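Local coordinates for protein putative glycosidase ph117-related (Bacteroides thetaiotaomicron, PDB 5A7V) that binds mannose in a family GH130 active-site pocket and probably cleaves mannosides, by hydrolysis or phosphorolysis as other members of that family do, at residues Thr58-Pro63 with Asp67-Glu72; Ser73-Asn78 with Gly103-Arg108; Arg93-Ser98 with Ser339-Asp344. One frame throughout, in Å; residues are numbered along the deposited sequence.

Interaction 1: Thr58-Pro63 with Asp67-Glu72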
loop_
_atom_site.group_PDB
_atom_site.type_symbol
_atom_site.label_atom_id
_atom_site.label_comp_id
_atom_site.label_asym_id
_atom_site.label_seq_id
_atom_site.Cartn_x
_atom_site.Cartn_y
_atom_site.Cartn_z
ATOM N N THR A 58 -5.847 -7.775 -23.668
ATOM C CA THR A 58 -7.044 -7.989 -22.874
ATOM C C THR A 58 -7.882 -6.709 -22.859
ATOM O O THR A 58 -7.440 -5.637 -22.430
ATOM C CB THR A 58 -6.700 -8.396 -21.437
ATOM O OG1 THR A 58 -5.593 -7.624 -21.002
ATOM C CG2 THR A 58 -6.288 -9.862 -21.362
ATOM N N LYS A 59 -9.105 -6.806 -23.311
ATOM C CA LYS A 59 -9.969 -5.641 -23.417
ATOM C C LYS A 59 -11.125 -5.770 -22.410
ATOM O O LYS A 59 -11.498 -6.870 -22.005
ATOM C CB LYS A 59 -10.524 -5.550 -24.854
ATOM C CG LYS A 59 -9.504 -5.596 -25.982
ATOM C CD LYS A 59 -8.606 -4.390 -25.937
ATOM C CE LYS A 59 -7.576 -4.411 -27.060
ATOM N NZ LYS A 59 -8.217 -4.147 -28.384
ATOM N N PHE A 60 -11.668 -4.620 -22.068
ATOM C CA PHE A 60 -12.776 -4.440 -21.132
ATOM C C PHE A 60 -13.739 -3.467 -21.748
ATOM O O PHE A 60 -13.308 -2.402 -22.183
ATOM C CB PHE A 60 -12.143 -3.794 -19.847
ATOM C CG PHE A 60 -13.103 -3.256 -18.855
ATOM C CD1 PHE A 60 -14.086 -4.072 -18.316
ATOM C CD2 PHE A 60 -13.008 -1.927 -18.389
ATOM C CE1 PHE A 60 -14.924 -3.608 -17.326
ATOM C CE2 PHE A 60 -13.885 -1.483 -17.418
ATOM C CZ PHE A 60 -14.857 -2.325 -16.909
ATOM N N TYR A 61 -15.054 -3.761 -21.717
ATOM C CA TYR A 61 -16.043 -2.745 -22.103
ATOM C C TYR A 61 -16.230 -1.793 -20.932
ATOM O O TYR A 61 -16.829 -2.156 -19.906
ATOM C CB TYR A 61 -17.378 -3.392 -22.506
ATOM C CG TYR A 61 -18.355 -2.417 -23.104
ATOM C CD1 TYR A 61 -19.255 -1.729 -22.313
ATOM C CD2 TYR A 61 -18.383 -2.198 -24.470
ATOM C CE1 TYR A 61 -20.178 -0.859 -22.853
ATOM C CE2 TYR A 61 -19.297 -1.341 -25.053
ATOM C CZ TYR A 61 -20.208 -0.679 -24.238
ATOM O OH TYR A 61 -21.105 0.168 -24.845
ATOM N N CYS A 62 -15.704 -0.591 -21.053
ATOM C CA CYS A 62 -15.709 0.365 -19.967
ATOM C C CYS A 62 -17.117 0.972 -19.927
ATOM O O CYS A 62 -17.594 1.571 -20.902
ATOM C CB CYS A 62 -14.659 1.466 -20.195
ATOM S SG CYS A 62 -14.831 2.832 -19.025
ATOM N N PRO A 63 -17.791 0.871 -18.759
ATOM C CA PRO A 63 -19.151 1.413 -18.686
ATOM C C PRO A 63 -19.219 2.921 -18.676
ATOM O O PRO A 63 -20.301 3.477 -18.888
ATOM C CB PRO A 63 -19.720 0.823 -17.360
ATOM C CG PRO A 63 -18.480 0.609 -16.538
ATOM C CD PRO A 63 -17.400 0.201 -17.504
ATOM N N ASP A 67 -17.061 1.732 -24.614
ATOM C CA ASP A 67 -16.270 1.048 -25.664
ATOM C C ASP A 67 -15.205 0.234 -24.980
ATOM O O ASP A 67 -14.986 0.348 -23.749
ATOM C CB ASP A 67 -15.612 2.010 -26.702
ATOM C CG ASP A 67 -15.268 1.316 -28.082
ATOM O OD1 ASP A 67 -15.451 0.074 -28.324
ATOM O OD2 ASP A 67 -14.751 2.050 -28.937
ATOM N N TYR A 68 -14.572 -0.608 -25.764
ATOM C CA TYR A 68 -13.550 -1.495 -25.288
ATOM C C TYR A 68 -12.243 -0.736 -25.108
ATOM O O TYR A 68 -11.805 0.003 -26.008
ATOM C CB TYR A 68 -13.367 -2.683 -26.263
ATOM C CG TYR A 68 -14.441 -3.708 -26.065
ATOM C CD1 TYR A 68 -14.318 -4.680 -25.081
ATOM C CD2 TYR A 68 -15.569 -3.668 -26.791
ATOM C CE1 TYR A 68 -15.307 -5.604 -24.859
ATOM C CE2 TYR A 68 -16.610 -4.589 -26.584
ATOM C CZ TYR A 68 -16.442 -5.538 -25.601
ATOM O OH TYR A 68 -17.505 -6.393 -25.352
ATOM N N VAL A 69 -11.638 -0.946 -23.947
ATOM C CA VAL A 69 -10.343 -0.365 -23.616
ATOM C C VAL A 69 -9.376 -1.465 -23.215
ATOM O O VAL A 69 -9.770 -2.447 -22.577
ATOM C CB VAL A 69 -10.443 0.687 -22.490
ATOM C CG1 VAL A 69 -11.389 1.787 -22.864
ATOM C CG2 VAL A 69 -10.856 0.117 -21.173
ATOM N N ALA A 70 -8.091 -1.286 -23.581
ATOM C CA ALA A 70 -7.038 -2.201 -23.163
ATOM C C ALA A 70 -6.590 -1.783 -21.742
ATOM O O ALA A 70 -5.616 -1.032 -21.524
ATOM C CB ALA A 70 -5.899 -2.219 -24.177
ATOM N N TRP A 71 -7.386 -2.249 -20.778
ATOM C CA TRP A 71 -7.365 -1.737 -19.411
ATOM C C TRP A 71 -6.104 -2.002 -18.608
ATOM O O TRP A 71 -5.895 -1.354 -17.574
ATOM C CB TRP A 71 -8.588 -2.317 -18.663
ATOM C CG TRP A 71 -8.523 -3.804 -18.450
ATOM C CD1 TRP A 71 -8.850 -4.779 -19.338
ATOM C CD2 TRP A 71 -8.056 -4.480 -17.277
ATOM N NE1 TRP A 71 -8.643 -6.018 -18.795
ATOM C CE2 TRP A 71 -8.167 -5.868 -17.515
ATOM C CE3 TRP A 71 -7.601 -4.044 -16.028
ATOM C CZ2 TRP A 71 -7.820 -6.827 -16.564
ATOM C CZ3 TRP A 71 -7.255 -4.983 -15.093
ATOM C CH2 TRP A 71 -7.380 -6.368 -15.344
ATOM N N GLU A 72 -5.283 -2.952 -19.041
ATOM C CA GLU A 72 -4.027 -3.267 -18.328
ATOM C C GLU A 72 -2.812 -3.273 -19.252
ATOM O O GLU A 72 -1.825 -3.985 -19.005
ATOM C CB GLU A 72 -4.175 -4.586 -17.551
ATOM C CG GLU A 72 -4.543 -5.760 -18.433
ATOM C CD GLU A 72 -4.629 -7.101 -17.722
ATOM O OE1 GLU A 72 -4.283 -7.162 -16.527
ATOM O OE2 GLU A 72 -5.079 -8.107 -18.369
HETATM O O HOH W 1 -5.138 -4.407 -21.560
#

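Interaction 2: Ser73-Asn78 with Gly103-Arg108. With MAN (alpha-D-mannopyranose), chain E; SO4 (sulfate ion), chain G.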
loop_
_atom_site.group_PDB
_atom_site.type_symbol
_atom_site.label_atom_id
_atom_site.label_comp_id
_atom_site.label_asym_id
_atom_site.label_seq_id
_atom_site.Cartn_x
_atom_site.Cartn_y
_atom_site.Cartn_z
ATOM N N SER A 73 -2.905 -2.447 -20.288
ATOM C CA SER A 73 -1.916 -2.465 -21.325
ATOM C C SER A 73 -0.710 -1.576 -21.035
ATOM O O SER A 73 0.350 -1.773 -21.663
ATOM C CB SER A 73 -2.519 -2.044 -22.660
ATOM O OG SER A 73 -2.993 -0.704 -22.638
ATOM N N ASN A 74 -0.836 -0.616 -20.129
ATOM C CA ASN A 74 0.265 0.340 -19.898
ATOM C C ASN A 74 1.157 -0.082 -18.741
ATOM O O ASN A 74 2.346 -0.260 -18.904
ATOM C CB ASN A 74 -0.299 1.745 -19.707
ATOM C CG ASN A 74 0.417 2.808 -20.508
ATOM O OD1 ASN A 74 1.494 2.617 -21.072
ATOM N ND2 ASN A 74 -0.217 3.963 -20.574
ATOM N N ASP A 75 0.551 -0.295 -17.554
ATOM C CA ASP A 75 1.288 -0.478 -16.317
ATOM C C ASP A 75 0.393 -1.230 -15.331
ATOM O O ASP A 75 -0.814 -0.986 -15.306
ATOM C CB ASP A 75 1.727 0.896 -15.761
ATOM C CG ASP A 75 2.804 1.578 -16.624
ATOM O OD1 ASP A 75 3.985 1.101 -16.588
ATOM O OD2 ASP A 75 2.394 2.523 -17.343
ATOM N N THR A 76 0.985 -2.157 -14.575
ATOM C CA THR A 76 0.249 -2.930 -13.567
ATOM C C THR A 76 1.089 -2.890 -12.280
ATOM O O THR A 76 2.237 -3.369 -12.262
ATOM C CB THR A 76 0.037 -4.390 -13.990
ATOM O OG1 THR A 76 1.267 -5.008 -14.369
ATOM C CG2 THR A 76 -0.936 -4.468 -15.124
ATOM N N PHE A 77 0.578 -2.294 -11.202
ATOM C CA PHE A 77 1.435 -1.926 -10.063
ATOM C C PHE A 77 0.586 -1.835 -8.793
ATOM O O PHE A 77 -0.478 -2.453 -8.716
ATOM C CB PHE A 77 2.325 -0.682 -10.411
ATOM C CG PHE A 77 1.603 0.592 -10.765
ATOM C CD1 PHE A 77 0.895 0.713 -11.960
ATOM C CD2 PHE A 77 1.676 1.718 -9.937
ATOM C CE1 PHE A 77 0.320 1.910 -12.316
ATOM C CE2 PHE A 77 1.108 2.919 -10.276
ATOM C CZ PHE A 77 0.413 3.021 -11.483
ATOM N N ASN A 78 1.119 -1.172 -7.777
ATOM C CA ASN A 78 0.469 -0.808 -6.494
ATOM C C ASN A 78 -0.728 -1.684 -6.111
ATOM O O ASN A 78 -1.872 -1.287 -6.335
ATOM C CB ASN A 78 0.134 0.665 -6.520
ATOM C CG ASN A 78 1.389 1.538 -6.538
ATOM O OD1 ASN A 78 2.512 1.039 -6.631
ATOM N ND2 ASN A 78 1.174 2.828 -6.519
ATOM N N GLY A 103 -0.692 9.871 -13.475
ATOM C CA GLY A 103 -2.021 10.282 -13.078
ATOM C C GLY A 103 -2.961 10.699 -14.191
ATOM O O GLY A 103 -4.088 11.160 -13.935
ATOM N N HIS A 104 -2.527 10.542 -15.449
ATOM C CA HIS A 104 -3.326 10.937 -16.604
ATOM C C HIS A 104 -3.977 9.781 -17.321
ATOM O O HIS A 104 -4.574 9.987 -18.387
ATOM C CB HIS A 104 -2.467 11.749 -17.597
ATOM C CG HIS A 104 -2.060 13.079 -17.064
ATOM N ND1 HIS A 104 -1.596 14.078 -17.849
ATOM C CD2 HIS A 104 -2.132 13.593 -15.812
ATOM C CE1 HIS A 104 -1.359 15.152 -17.116
ATOM N NE2 HIS A 104 -1.613 14.855 -15.870
ATOM N N ARG A 105 -3.895 8.577 -16.754
ATOM C CA ARG A 105 -4.588 7.415 -17.319
ATOM C C ARG A 105 -5.848 7.141 -16.487
ATOM O O ARG A 105 -6.201 7.926 -15.595
ATOM C CB ARG A 105 -3.648 6.183 -17.300
ATOM C CG ARG A 105 -2.303 6.379 -17.992
ATOM C CD ARG A 105 -1.214 6.932 -17.078
ATOM N NE ARG A 105 0.054 6.944 -17.800
ATOM C CZ ARG A 105 0.827 5.902 -17.990
ATOM N NH1 ARG A 105 0.609 4.730 -17.396
ATOM N NH2 ARG A 105 1.899 6.020 -18.805
ATOM N N THR A 106 -6.522 6.045 -16.775
ATOM C CA THR A 106 -7.613 5.573 -15.881
ATOM C C THR A 106 -7.124 4.291 -15.200
ATOM O O THR A 106 -6.664 3.336 -15.887
ATOM C CB THR A 106 -8.915 5.288 -16.677
ATOM O OG1 THR A 106 -9.366 6.467 -17.335
ATOM C CG2 THR A 106 -10.009 4.799 -15.718
ATOM N N SER A 107 -7.215 4.267 -13.868
ATOM C CA SER A 107 -6.854 3.115 -13.065
ATOM C C SER A 107 -8.105 2.265 -12.761
ATOM O O SER A 107 -9.161 2.780 -12.365
ATOM C CB SER A 107 -6.229 3.580 -11.739
ATOM O OG SER A 107 -4.923 4.161 -11.983
ATOM N N ARG A 108 -7.928 0.971 -12.922
ATOM C CA ARG A 108 -8.944 -0.044 -12.629
ATOM C C ARG A 108 -8.209 -1.204 -11.960
ATOM O O ARG A 108 -7.020 -1.420 -12.208
ATOM C CB ARG A 108 -9.625 -0.508 -13.922
ATOM C CG ARG A 108 -10.303 0.620 -14.689
ATOM C CD ARG A 108 -10.956 0.168 -15.992
ATOM N NE ARG A 108 -11.560 1.258 -16.742
ATOM C CZ ARG A 108 -10.965 1.993 -17.704
ATOM N NH1 ARG A 108 -9.651 1.850 -17.928
ATOM N NH2 ARG A 108 -11.636 2.903 -18.368
HETATM C C1 MAN E . 2.318 8.518 -4.630
HETATM C C2 MAN E . 1.795 7.108 -4.279
HETATM C C3 MAN E . 1.593 6.137 -5.459
HETATM C C4 MAN E . 2.767 6.214 -6.453
HETATM C C5 MAN E . 3.830 7.250 -6.045
HETATM C C6 MAN E . 4.917 7.441 -7.128
HETATM O O1 MAN E . 3.035 9.184 -3.455
HETATM O O2 MAN E . 0.541 7.321 -3.616
HETATM O O3 MAN E . 0.414 6.406 -6.192
HETATM O O4 MAN E . 3.287 4.904 -6.548
HETATM O O5 MAN E . 3.126 8.513 -5.827
HETATM O O6 MAN E . 4.314 7.956 -8.322
HETATM S S SO4 G . -2.040 13.738 -21.264
HETATM O O1 SO4 G . -3.290 13.501 -20.449
HETATM O O2 SO4 G . -2.187 15.081 -21.871
HETATM O O3 SO4 G . -1.982 12.615 -22.225
HETATM O O4 SO4 G . -0.715 13.624 -20.506
HETATM O O HOH W 2 3.994 4.005 -18.986
#

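Interaction 3: Arg93-Ser98 with Ser339-Asp344. With MAN (alpha-D-mannopyranose), chain D; BMA (beta-D-mannopyranose), chain C; MAN (alpha-D-mannopyranose), chain E.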
loop_
_atom_site.group_PDB
_atom_site.type_symbol
_atom_site.label_atom_id
_atom_site.label_comp_id
_atom_site.label_asym_id
_atom_site.label_seq_id
_atom_site.Cartn_x
_atom_site.Cartn_y
_atom_site.Cartn_z
ATOM N N ARG A 93 -3.383 -2.475 -9.311
ATOM C CA ARG A 93 -3.699 -1.245 -10.030
ATOM C C ARG A 93 -3.269 -1.408 -11.494
ATOM O O ARG A 93 -2.091 -1.606 -11.744
ATOM C CB ARG A 93 -2.981 -0.060 -9.387
ATOM C CG ARG A 93 -3.283 1.261 -10.056
ATOM C CD ARG A 93 -2.518 2.436 -9.462
ATOM N NE ARG A 93 -2.738 3.648 -10.185
ATOM C CZ ARG A 93 -2.196 4.832 -9.880
ATOM N NH1 ARG A 93 -1.523 5.013 -8.733
ATOM N NH2 ARG A 93 -2.295 5.841 -10.742
ATOM N N ALA A 94 -4.176 -1.215 -12.424
ATOM C CA ALA A 94 -3.910 -1.345 -13.839
ATOM C C ALA A 94 -4.291 -0.073 -14.541
ATOM O O ALA A 94 -5.346 0.524 -14.291
ATOM C CB ALA A 94 -4.713 -2.482 -14.421
ATOM N N GLU A 95 -3.389 0.397 -15.421
ATOM C CA GLU A 95 -3.612 1.597 -16.215
ATOM C C GLU A 95 -3.676 1.294 -17.705
ATOM O O GLU A 95 -2.895 0.455 -18.212
ATOM C CB GLU A 95 -2.524 2.653 -15.954
ATOM C CG GLU A 95 -2.657 3.298 -14.586
ATOM C CD GLU A 95 -1.566 4.333 -14.328
ATOM O OE1 GLU A 95 -0.420 4.171 -14.879
ATOM O OE2 GLU A 95 -1.856 5.294 -13.556
ATOM N N ASP A 96 -4.627 1.977 -18.359
ATOM C CA ASP A 96 -4.816 1.950 -19.821
ATOM C C ASP A 96 -3.941 3.021 -20.492
ATOM O O ASP A 96 -3.083 3.642 -19.820
ATOM C CB ASP A 96 -6.321 2.073 -20.132
ATOM C CG ASP A 96 -6.917 3.417 -19.759
ATOM O OD1 ASP A 96 -6.192 4.393 -19.456
ATOM O OD2 ASP A 96 -8.174 3.515 -19.829
ATOM N N LYS A 97 -4.154 3.230 -21.788
ATOM C CA LYS A 97 -3.352 4.190 -22.580
ATOM C C LYS A 97 -4.149 5.476 -22.908
ATOM O O LYS A 97 -3.903 6.145 -23.938
ATOM C CB LYS A 97 -2.803 3.513 -23.841
ATOM C CG LYS A 97 -1.760 2.449 -23.515
ATOM C CD LYS A 97 -1.188 1.777 -24.744
ATOM C CE LYS A 97 -0.176 0.707 -24.354
ATOM N NZ LYS A 97 0.555 0.160 -25.527
ATOM N N SER A 98 -5.033 5.851 -21.959
ATOM C CA SER A 98 -5.902 7.006 -22.178
ATOM C C SER A 98 -5.255 8.354 -21.911
ATOM O O SER A 98 -5.872 9.423 -22.163
ATOM C CB SER A 98 -7.203 6.857 -21.365
ATOM O OG SER A 98 -6.925 6.906 -19.944
ATOM N N SER A 339 13.698 1.805 -12.113
ATOM C CA SER A 339 13.151 2.758 -13.081
ATOM C C SER A 339 11.949 2.173 -13.810
ATOM O O SER A 339 11.892 0.963 -14.030
ATOM C CB SER A 339 14.218 3.183 -14.085
ATOM O OG SER A 339 13.795 4.418 -14.665
ATOM N N GLY A 340 11.032 3.044 -14.196
ATOM C CA GLY A 340 9.789 2.630 -14.866
ATOM C C GLY A 340 9.013 3.877 -15.184
ATOM O O GLY A 340 9.577 4.964 -15.388
ATOM N N GLN A 341 7.690 3.771 -15.116
ATOM C CA GLN A 341 6.845 4.927 -15.290
ATOM C C GLN A 341 7.263 6.027 -14.327
ATOM O O GLN A 341 7.215 7.210 -14.692
ATOM C CB GLN A 341 5.360 4.531 -15.052
ATOM C CG GLN A 341 4.465 5.759 -15.143
ATOM C CD GLN A 341 2.970 5.587 -14.981
ATOM O OE1 GLN A 341 2.265 6.543 -15.314
ATOM N NE2 GLN A 341 2.492 4.497 -14.433
ATOM N N TYR A 342 7.544 5.636 -13.079
ATOM C CA TYR A 342 8.149 6.535 -12.107
ATOM C C TYR A 342 9.673 6.368 -12.230
ATOM O O TYR A 342 10.244 5.364 -11.804
ATOM C CB TYR A 342 7.647 6.248 -10.678
ATOM C CG TYR A 342 8.164 7.234 -9.650
ATOM C CD1 TYR A 342 7.566 8.502 -9.485
ATOM C CD2 TYR A 342 9.283 6.912 -8.872
ATOM C CE1 TYR A 342 8.074 9.427 -8.591
ATOM C CE2 TYR A 342 9.805 7.838 -7.964
ATOM C CZ TYR A 342 9.216 9.095 -7.829
ATOM O OH TYR A 342 9.696 10.040 -6.953
ATOM N N VAL A 343 10.301 7.329 -12.901
ATOM C CA VAL A 343 11.671 7.141 -13.384
ATOM C C VAL A 343 12.699 7.017 -12.282
ATOM O O VAL A 343 13.735 6.356 -12.443
ATOM C CB VAL A 343 12.040 8.188 -14.474
ATOM C CG1 VAL A 343 12.103 9.558 -13.876
ATOM C CG2 VAL A 343 13.333 7.817 -15.191
ATOM N N ASP A 344 12.409 7.619 -11.133
ATOM C CA ASP A 344 13.351 7.593 -10.019
ATOM C C ASP A 344 13.294 6.307 -9.169
ATOM O O ASP A 344 14.106 6.157 -8.260
ATOM C CB ASP A 344 13.154 8.832 -9.143
ATOM C CG ASP A 344 13.414 10.147 -9.923
ATOM O OD1 ASP A 344 14.516 10.294 -10.487
ATOM O OD2 ASP A 344 12.515 11.047 -9.981
HETATM C C1 MAN D . -0.076 11.172 -8.078
HETATM C C2 MAN D . 0.405 9.796 -7.897
HETATM C C3 MAN D . -0.306 9.009 -8.975
HETATM C C4 MAN D . -1.820 9.172 -8.983
HETATM C C5 MAN D . -2.222 10.632 -8.881
HETATM C C6 MAN D . -3.647 10.816 -8.404
HETATM O O1 MAN D . 0.390 11.866 -9.172
HETATM O O2 MAN D . 0.017 9.225 -6.653
HETATM O O3 MAN D . -0.053 7.599 -8.895
HETATM O O4 MAN D . -2.361 8.639 -10.206
HETATM O O5 MAN D . -1.428 11.335 -7.945
HETATM O O6 MAN D . -3.889 10.222 -7.124
HETATM C C1 BMA C . 0.086 11.098 -8.094
HETATM C C2 BMA C . 0.420 9.605 -8.189
HETATM C C3 BMA C . -0.445 8.977 -9.258
HETATM C C4 BMA C . -1.907 9.274 -8.991
HETATM C C5 BMA C . -2.138 10.756 -8.675
HETATM C C6 BMA C . -3.561 11.052 -8.241
HETATM O O1 BMA C . 0.856 11.848 -7.169
HETATM O O2 BMA C . 0.134 8.946 -6.948
HETATM O O3 BMA C . -0.222 7.522 -9.397
HETATM O O4 BMA C . -2.639 8.898 -10.169
HETATM O O5 BMA C . -1.262 11.255 -7.637
HETATM O O6 BMA C . -3.957 10.311 -7.083
HETATM C C1 MAN E . 2.318 8.518 -4.630
HETATM C C2 MAN E . 1.795 7.108 -4.279
HETATM C C3 MAN E . 1.593 6.137 -5.459
HETATM C C4 MAN E . 2.767 6.214 -6.453
HETATM C C5 MAN E . 3.830 7.250 -6.045
HETATM C C6 MAN E . 4.917 7.441 -7.128
HETATM O O1 MAN E . 3.035 9.184 -3.455
HETATM O O2 MAN E . 0.541 7.321 -3.616
HETATM O O3 MAN E . 0.414 6.406 -6.192
HETATM O O4 MAN E . 3.287 4.904 -6.548
HETATM O O5 MAN E . 3.126 8.513 -5.827
HETATM O O6 MAN E . 4.314 7.956 -8.322
HETATM O O HOH W 3 0.239 7.062 -13.491
#

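Interaction 1: Thr58-Pro63 with Asp67-Glu72
Tyr61 and Tyr68 meet as a T-shaped aromatic pair: the edge of the Tyr61 ring is directed at the face of Tyr68, with ring centroids 5.4 Å apart and planes at 75°. Tyr61 CB lies over that same face, 4.0 Å from the centroid, in a CH-pi contact. With CG anti to the backbone N (chi1 -171°), the Tyr61 ring crosses Tyr68 at about a right angle, CD2 meeting its face too. Large, partly polar rings suit this outer position.

The pair belongs to a small antiparallel beta hairpin, strands 60-62 and 67-69, in which Tyr61 and Tyr68 form a non-hydrogen-bonded pair and Phe60 and Val69 the hydrogen-bonded one next to it. There Phe60 N donates to Val69 O at 2.9 Å, and Val69 N returns a bond to Phe60 O. On this other side the Phe60 and Val69 side chains run side by side, and Val69 CG2 touches the Phe60 ring at its edge. Phe60 also directs an edge toward the Trp71 face, its CB packing 3.5 Å from Trp71 CD1, whereas the indole NE1 is satisfied by Lys124 O.

Beyond the strands, Thr58 OG1 donates to the anti lone pair of Glu72 OE2 at 2.7 Å. A carboxylate suits this buried spot because its second acceptor, OE1, serves Arg122 and Tyr92 OH. A water accepts from Glu72 N and donates to Thr58 O at 2.8 Å.

Interaction 2: Ser73-Asn78 with Gly103-Arg108
The backbones at Asn74 and Arg105 stay apart, with CA atoms 9.0 Å from each other, and a classic beta bulge sets Asn74 and Asp75 both opposite Glu95 of the strand running between the segments. Strands 75-84 and 107-114 flank strand 87-95 in a four-stranded antiparallel sheet, consistent with one blade of the five-bladed beta-propeller of GH130 enzymes.

Side chains bridge the gap. Arg105 bends at chi2 (89°) and presents the edge of its guanidinium to Asp75: NH1 donates to OD2 at 2.8 Å, a nearly straight salt-bridge bond that meets the carboxylate on its anti side. A water closes the pairing, donating to Asp75 OD2 at 2.7 Å and accepting from Arg105 NH2 at 2.9 Å. Asn74 comes over the guanidinium face instead, its amide plane only 6° from parallel and its ND2 3.4 Å from Arg105 CZ. ND2 sits toward the rim; as two donors cannot bond each other, it gives its hydrogen bond to Asp96 O. Arginine suits the site because NH1 also forms a salt bridge with Glu95 and NH2 donates to Val100 O, while Asp75 OD1 takes Ser368 OG; the buried charges are thereby paired.

One end of each segment borders the sugar site. Gly103 touches one bound mannose and Asn78 bonds to the other: Asn78 ND2 donates to O4 of the chain E mannose at 3.0 Å, with an N-H...O angle of 171°.

Interaction 3: Arg93-Ser98 with Ser339-Asp344
Glu95 starts with CG beside its backbone N (chi1 -72°) and Gln341 with CG anti to its own (chi1 176°); both then run fully extended, which lets their flat ends meet although the main chains stay well apart. The contact links the end of strand 87-95, in a sheet consistent with a blade of the GH130 five-bladed beta-propeller, to the loop between helix 335-338 and strand 347-355, beside the mannose pocket.

Gln341 NE2 donates to Glu95 OE1 at 3.0 Å, arriving on the syn side, with the amide and carboxylate planes turned 58° apart. A glutamine amide offers both a donor and an acceptor: NE2 also bonds to Asp367 O, while a water 2.8 Å from Gln341 OE1 and 2.7 Å from Glu95 OE2 may join the two. The carboxylate is a hub: OE1 also pairs with Arg105, while OE2 lies 2.9 Å from Arg93 NH2 in a salt bridge whose hydrogen bond is weak and bent.

Glu95 is thus a second-shell neighbour of Arg93 and, with Asp146 and Ser107, may help to orient its guanidinium. The arginine stretches straight out and turns its guanidinium edge to a mannose modelled as two overlapping anomers: NH1 donates to O3 of the beta form (BMA) at 2.9 Å, NH2 to O4 of the alpha form (MAN, chain D) at 2.8 Å. Asp146 also pairs with NH1, and Ser107 OG receives NE. Toward the loop, the chain E mannose places its C6 over one face of Tyr342, 3.7 Å from ring atom CD1.

In the fold
Interaction 1 comes first along the chain and closes before the others open; interactions 2 and 3 then interleave, 73-78 and 93-98 preceding 103-108 and the distant 339-344. The centres of interactions 2 and 3 lie about 6 Å apart, whereas interaction 1 sits about 12 Å from interaction 2 and about 17 Å from interaction 3. Strands 75-84, 87-95 and 107-114 are consecutive neighbours of one antiparallel sheet, so interactions 2 and 3 share it and form a continuous polar network beside the mannose pocket. The hairpin of interaction 1 packs on Arg108, and Ala70-Glu72 after it on Ala94 and Asp96. From there to interactions 2 and 3 the chain passes from partly exposed periphery to sugar site.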